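Local coordinates for protein catalase (Bacillus pumilus, PDB 4QOL) that breaks down hydrogen peroxide to water and oxygen at a heme group and also shows peroxidase-like reactivity toward phenolic substrates, at residues Arg163-Met168 with Thr445-Gly450; Met177-Phe182 with Lys423-Lys428. All coordinates share one frame; numbering follows the deposited sequence.

Contact 1. Residues Arg163-Met168 with Thr445-Gly450; sequences RYWDFM and TADLKG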
loop_
_atom_site.group_PDB
_atom_site.type_symbol
_atom_site.label_atom_id
_atom_site.label_comp_id
_atom_site.label_asym_id
_atom_site.label_seq_id
_atom_site.Cartn_x
_atom_site.Cartn_y
_atom_site.Cartn_z
ATOM N N ARG A 163 5.513 -5.075 32.614
ATOM C CA ARG A 163 5.206 -5.926 31.470
ATOM C C ARG A 163 6.455 -6.663 30.970
ATOM O O ARG A 163 6.449 -7.900 30.765
ATOM C CB ARG A 163 4.592 -5.076 30.352
ATOM C CG ARG A 163 3.240 -4.485 30.760
ATOM C CD ARG A 163 2.694 -3.535 29.735
ATOM N NE ARG A 163 2.058 -4.282 28.630
ATOM C CZ ARG A 163 2.679 -4.632 27.484
ATOM N NH1 ARG A 163 2.034 -5.410 26.660
ATOM N NH2 ARG A 163 3.888 -4.169 27.180
ATOM N N TYR A 164 7.572 -5.948 30.754
ATOM C CA TYR A 164 8.737 -6.646 30.198
ATOM C C TYR A 164 9.431 -7.472 31.239
ATOM O O TYR A 164 9.999 -8.552 30.910
ATOM C CB TYR A 164 9.724 -5.711 29.494
ATOM C CG TYR A 164 10.344 -4.547 30.192
ATOM C CD1 TYR A 164 11.417 -4.708 31.013
ATOM C CD2 TYR A 164 9.891 -3.241 29.974
ATOM C CE1 TYR A 164 12.042 -3.627 31.620
ATOM C CE2 TYR A 164 10.534 -2.163 30.500
ATOM C CZ TYR A 164 11.594 -2.351 31.353
ATOM O OH TYR A 164 12.247 -1.242 31.924
ATOM N N TRP A 165 9.365 -7.045 32.517
ATOM C CA TRP A 165 9.880 -7.953 33.532
ATOM C C TRP A 165 9.058 -9.237 33.694
ATOM O O TRP A 165 9.655 -10.286 33.959
ATOM C CB TRP A 165 10.063 -7.235 34.890
ATOM C CG TRP A 165 11.297 -6.374 34.918
ATOM C CD1 TRP A 165 11.356 -5.010 34.867
ATOM C CD2 TRP A 165 12.635 -6.820 34.989
ATOM N NE1 TRP A 165 12.663 -4.585 34.912
ATOM C CE2 TRP A 165 13.458 -5.698 34.980
ATOM C CE3 TRP A 165 13.245 -8.101 35.119
ATOM C CZ2 TRP A 165 14.858 -5.792 35.001
ATOM C CZ3 TRP A 165 14.609 -8.183 35.212
ATOM C CH2 TRP A 165 15.419 -7.043 35.108
ATOM N N ASP A 166 7.736 -9.179 33.470
ATOM C CA ASP A 166 6.913 -10.375 33.481
ATOM C C ASP A 166 7.480 -11.342 32.441
ATOM O O ASP A 166 7.781 -12.504 32.726
ATOM C CB ASP A 166 5.480 -10.083 33.158
ATOM C CG ASP A 166 4.544 -11.305 33.284
ATOM O OD1 ASP A 166 4.812 -12.220 34.099
ATOM O OD2 ASP A 166 3.440 -11.232 32.690
ATOM N N PHE A 167 7.615 -10.862 31.232
ATOM C CA PHE A 167 8.205 -11.704 30.154
ATOM C C PHE A 167 9.591 -12.184 30.442
ATOM O O PHE A 167 9.894 -13.371 30.255
ATOM C CB PHE A 167 8.197 -10.946 28.781
ATOM C CG PHE A 167 8.827 -11.704 27.647
ATOM C CD1 PHE A 167 8.083 -12.624 26.852
ATOM C CD2 PHE A 167 10.179 -11.530 27.387
ATOM C CE1 PHE A 167 8.765 -13.377 25.850
ATOM C CE2 PHE A 167 10.851 -12.303 26.448
ATOM C CZ PHE A 167 10.125 -13.172 25.641
ATOM N N MET A 168 10.487 -11.272 30.794
ATOM C CA MET A 168 11.875 -11.630 30.988
ATOM C C MET A 168 12.088 -12.642 32.103
ATOM O O MET A 168 12.860 -13.617 31.933
ATOM C CB MET A 168 12.744 -10.410 31.221
ATOM C CG MET A 168 12.861 -9.483 30.057
ATOM S SD MET A 168 13.610 -10.118 28.554
ATOM C CE MET A 168 13.218 -8.682 27.514
ATOM N N THR A 445 17.423 -1.829 40.462
ATOM C CA THR A 445 16.494 -1.466 41.527
ATOM C C THR A 445 15.490 -0.420 41.069
ATOM O O THR A 445 14.274 -0.522 41.338
ATOM C CB THR A 445 17.301 -0.962 42.786
ATOM O OG1 THR A 445 18.151 -2.017 43.273
ATOM C CG2 THR A 445 16.391 -0.473 43.859
ATOM N N ALA A 446 15.966 0.587 40.373
ATOM C CA ALA A 446 15.094 1.643 39.884
ATOM C C ALA A 446 14.037 1.100 38.924
ATOM O O ALA A 446 12.942 1.611 38.851
ATOM C CB ALA A 446 15.896 2.740 39.210
ATOM N N ASP A 447 14.432 0.088 38.140
ATOM C CA ASP A 447 13.528 -0.534 37.198
ATOM C C ASP A 447 12.514 -1.490 37.779
ATOM O O ASP A 447 11.393 -1.624 37.262
ATOM C CB ASP A 447 14.357 -1.273 36.116
ATOM C CG ASP A 447 13.836 -1.005 34.690
ATOM O OD1 ASP A 447 13.794 0.178 34.306
ATOM O OD2 ASP A 447 13.356 -1.959 34.059
ATOM N N LEU A 448 12.925 -2.193 38.846
ATOM C CA LEU A 448 12.132 -3.271 39.433
ATOM C C LEU A 448 11.208 -2.797 40.565
ATOM O O LEU A 448 10.294 -3.513 40.955
ATOM C CB LEU A 448 13.061 -4.355 39.970
ATOM C CG LEU A 448 13.530 -5.325 38.866
ATOM C CD1 LEU A 448 14.734 -6.086 39.292
ATOM C CD2 LEU A 448 12.447 -6.333 38.491
ATOM N N LYS A 449 11.548 -1.689 41.163
ATOM C CA LYS A 449 10.913 -1.307 42.464
ATOM C C LYS A 449 9.418 -1.194 42.391
ATOM O O LYS A 449 8.735 -1.464 43.372
ATOM C CB LYS A 449 11.520 -0.034 42.971
ATOM C CG LYS A 449 11.229 1.135 42.081
ATOM C CD LYS A 449 11.800 2.419 42.673
ATOM C CE LYS A 449 11.180 3.648 42.030
ATOM N NZ LYS A 449 12.209 4.723 41.924
ATOM N N GLY A 450 8.856 -0.879 41.236
ATOM C CA GLY A 450 7.374 -0.830 41.083
ATOM C C GLY A 450 6.648 -2.017 40.473
ATOM O O GLY A 450 5.412 -1.986 40.285
#
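The indole of W165 carries the side chain of L448 on one face. The methyl CD2 sits over the five-membered ring, 3.6 Å from its centroid and close to the ring normal, in a CH-pi contact. Its closest ring atom is CD2 of W165, at 3.5 Å. The two side chains cross at about a right angle.

The neighbouring residue D447 meets the same indole at its edge. NE1 of W165 donates to OD2 of D447 over 2.8 Å, with an N-H...O angle of 154°. The oxygen lies near the indole plane and uses its anti lone pair. The syn lone pair of OD2 takes the hydroxyl of Y164, which donates at a short OH to OD2 distance of 2.5 Å. Y164 CG lies between its backbone N and carbonyl carbon (chi1 57°), and from there the ring carries its OH to D447. The phenol ring and the carboxylate plane are 31° apart.

F463 and T455 of helix 453-466 also touch W165, and L474 and L478 of helix 468-478 touch L448. The contact joins helix 161-169 to the C-terminal part of helix 434-448, which belongs to the C-terminal helical region. Two donors grip a single carboxylate oxygen. With its syn and anti lone pairs both used, OD2 is held in place. This should limit rotation of the D447 carboxylate and would probably favour its charged form.

Contact 2. Residues Met177-Phe182 with Lys423-Lys428; sequences MLTWLF and KQAGEK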
loop_
_atom_site.group_PDB
_atom_site.type_symbol
_atom_site.label_atom_id
_atom_site.label_comp_id
_atom_site.label_asym_id
_atom_site.label_seq_id
_atom_site.Cartn_x
_atom_site.Cartn_y
_atom_site.Cartn_z
ATOM N N MET A 177 21.741 -11.267 29.141
ATOM C CA MET A 177 21.519 -10.009 28.507
ATOM C C MET A 177 21.195 -8.889 29.480
ATOM O O MET A 177 21.701 -7.763 29.349
ATOM C CB MET A 177 20.423 -10.110 27.463
ATOM C CG MET A 177 20.135 -8.804 26.755
ATOM S SD MET A 177 21.484 -8.410 25.628
ATOM C CE MET A 177 20.652 -7.290 24.478
ATOM N N LEU A 178 20.315 -9.192 30.401
ATOM C CA LEU A 178 19.860 -8.153 31.337
ATOM C C LEU A 178 21.014 -7.689 32.233
ATOM O O LEU A 178 21.121 -6.536 32.678
ATOM C CB LEU A 178 18.734 -8.671 32.166
ATOM C CG LEU A 178 17.480 -8.994 31.356
ATOM C CD1 LEU A 178 16.441 -9.682 32.230
ATOM C CD2 LEU A 178 16.884 -7.707 30.814
ATOM N N THR A 179 21.957 -8.591 32.480
ATOM C CA THR A 179 23.165 -8.247 33.232
ATOM C C THR A 179 24.123 -7.279 32.502
ATOM O O THR A 179 24.855 -6.515 33.162
ATOM C CB THR A 179 23.905 -9.539 33.655
ATOM O OG1 THR A 179 22.984 -10.358 34.406
ATOM C CG2 THR A 179 25.145 -9.260 34.462
ATOM N N TRP A 180 24.080 -7.268 31.155
ATOM C CA TRP A 180 24.724 -6.229 30.377
ATOM C C TRP A 180 23.893 -4.959 30.215
ATOM O O TRP A 180 24.403 -3.879 30.385
ATOM C CB TRP A 180 25.046 -6.761 28.934
ATOM C CG TRP A 180 26.106 -7.718 28.799
ATOM C CD1 TRP A 180 26.091 -9.047 29.163
ATOM C CD2 TRP A 180 27.375 -7.508 28.162
ATOM N NE1 TRP A 180 27.214 -9.626 28.784
ATOM C CE2 TRP A 180 28.051 -8.717 28.202
ATOM C CE3 TRP A 180 28.017 -6.404 27.625
ATOM C CZ2 TRP A 180 29.346 -8.892 27.670
ATOM C CZ3 TRP A 180 29.316 -6.586 27.105
ATOM C CH2 TRP A 180 29.941 -7.796 27.134
ATOM N N LEU A 181 22.621 -5.136 29.864
ATOM C CA LEU A 181 21.706 -4.018 29.589
ATOM C C LEU A 181 21.517 -3.104 30.797
ATOM O O LEU A 181 21.314 -1.890 30.615
ATOM C CB LEU A 181 20.356 -4.552 29.169
ATOM C CG LEU A 181 19.355 -3.502 28.683
ATOM C CD1 LEU A 181 19.872 -2.672 27.516
ATOM C CD2 LEU A 181 18.021 -4.191 28.304
ATOM N N PHE A 182 21.586 -3.655 32.035
ATOM C CA PHE A 182 21.383 -2.769 33.194
ATOM C C PHE A 182 22.702 -2.351 33.831
ATOM O O PHE A 182 22.690 -1.654 34.830
ATOM C CB PHE A 182 20.391 -3.389 34.177
ATOM C CG PHE A 182 18.999 -3.278 33.731
ATOM C CD1 PHE A 182 18.262 -2.157 34.043
ATOM C CD2 PHE A 182 18.423 -4.233 32.927
ATOM C CE1 PHE A 182 16.975 -2.006 33.586
ATOM C CE2 PHE A 182 17.097 -4.092 32.492
ATOM C CZ PHE A 182 16.368 -3.002 32.851
ATOM N N LYS A 423 25.053 -19.320 34.065
ATOM C CA LYS A 423 26.456 -19.303 34.293
ATOM C C LYS A 423 27.180 -18.070 33.789
ATOM O O LYS A 423 27.923 -17.449 34.522
ATOM C CB LYS A 423 27.107 -20.575 33.711
ATOM C CG LYS A 423 28.599 -20.586 33.947
ATOM C CD LYS A 423 29.237 -21.949 33.667
ATOM C CE LYS A 423 30.721 -21.767 33.403
ATOM N NZ LYS A 423 31.404 -23.076 33.175
ATOM N N GLN A 424 26.999 -17.735 32.509
ATOM C CA GLN A 424 27.694 -16.570 31.971
ATOM C C GLN A 424 27.231 -15.254 32.570
ATOM O O GLN A 424 28.018 -14.308 32.623
ATOM C CB GLN A 424 27.543 -16.549 30.436
ATOM C CG GLN A 424 28.279 -17.689 29.763
ATOM C CD GLN A 424 28.519 -17.436 28.299
ATOM O OE1 GLN A 424 28.002 -16.476 27.731
ATOM N NE2 GLN A 424 29.405 -18.257 27.669
ATOM N N ALA A 425 25.969 -15.157 33.001
ATOM C CA ALA A 425 25.477 -13.959 33.703
ATOM C C ALA A 425 26.283 -13.773 34.992
ATOM O O ALA A 425 26.624 -12.650 35.327
ATOM C CB ALA A 425 24.020 -14.071 34.015
ATOM N N GLY A 426 26.543 -14.857 35.680
ATOM C CA GLY A 426 27.350 -14.789 36.914
ATOM C C GLY A 426 28.779 -14.370 36.573
ATOM O O GLY A 426 29.400 -13.602 37.323
ATOM N N GLU A 427 29.341 -14.913 35.483
ATOM C CA GLU A 427 30.692 -14.539 35.091
ATOM C C GLU A 427 30.801 -13.095 34.726
ATOM O O GLU A 427 31.758 -12.413 35.113
ATOM C CB GLU A 427 31.187 -15.455 33.926
ATOM C CG GLU A 427 31.286 -16.918 34.317
ATOM C CD GLU A 427 31.543 -17.873 33.165
ATOM O OE1 GLU A 427 32.116 -18.971 33.439
ATOM O OE2 GLU A 427 31.123 -17.639 31.983
ATOM N N LYS A 428 29.762 -12.565 34.053
ATOM C CA LYS A 428 29.734 -11.146 33.720
ATOM C C LYS A 428 29.646 -10.309 34.967
ATOM O O LYS A 428 30.441 -9.363 35.131
ATOM C CB LYS A 428 28.579 -10.815 32.762
ATOM C CG LYS A 428 28.579 -9.373 32.283
ATOM C CD LYS A 428 29.809 -8.981 31.497
ATOM C CE LYS A 428 29.701 -7.499 31.078
ATOM N NZ LYS A 428 30.934 -7.073 30.380
#
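K428 starts with CG anti to its backbone N and bends at chi2 (62°), which lays the rest of the chain over one face of the W180 indole. W180 holds CG beside its own backbone N, and this swings the indole out to meet the lysine. NZ of K428 stands 3.6 Å from the centroid of the six-membered ring, 16° off the normal, in a cation-pi contact. CE lies over the same ring and adds a CH-pi contact. Nearer the backbone, CG and CD of K428 pass over the pyrrole side, with CG 3.8 Å from NE1 of W180. Replacing W180 by an alanine is likely to leave the K428 ammonium without its aromatic partner and to open a gap beside the lysine chain.

T179 lies beside this pair. Its CG2 lies 3.8 Å from O of A425 and also touches CG of K428. Its OG1 faces CB of A425 but is hydrogen-bonded to T175 O and Y470 OH.

The axes of segments 177-181 and 423-428 come within 9.2 Å and run in the same general direction, 25° apart. The arrangement is a helix-helix interface of the catalase fold, where the C-terminal helical region packs on helix 175-181 of the catalase core.

Contacts 1 and 2 lie on the same side of the chain's centre, with their own centres about 16 Å apart. Helices 161-169 and 175-181 follow each other in the chain, and so do helices 423-431 and 434-448. The pairing is crossed: the earlier helix 161-169 meets the later 434-448, and the later 175-181 meets the earlier 423-431. F182 and L178, of segment 177-182 but not touching 423-428, reach contact 1. F182 CZ lies 3.4 Å from OD2 of D447, and L178 CD1 packs on W165 CZ3 at 3.8 Å. F463 of helix 453-466 touches W165 in contact 1 and T179 in contact 2. The W180 side chain is about 13 Å from the heme, so it does not touch the cofactor.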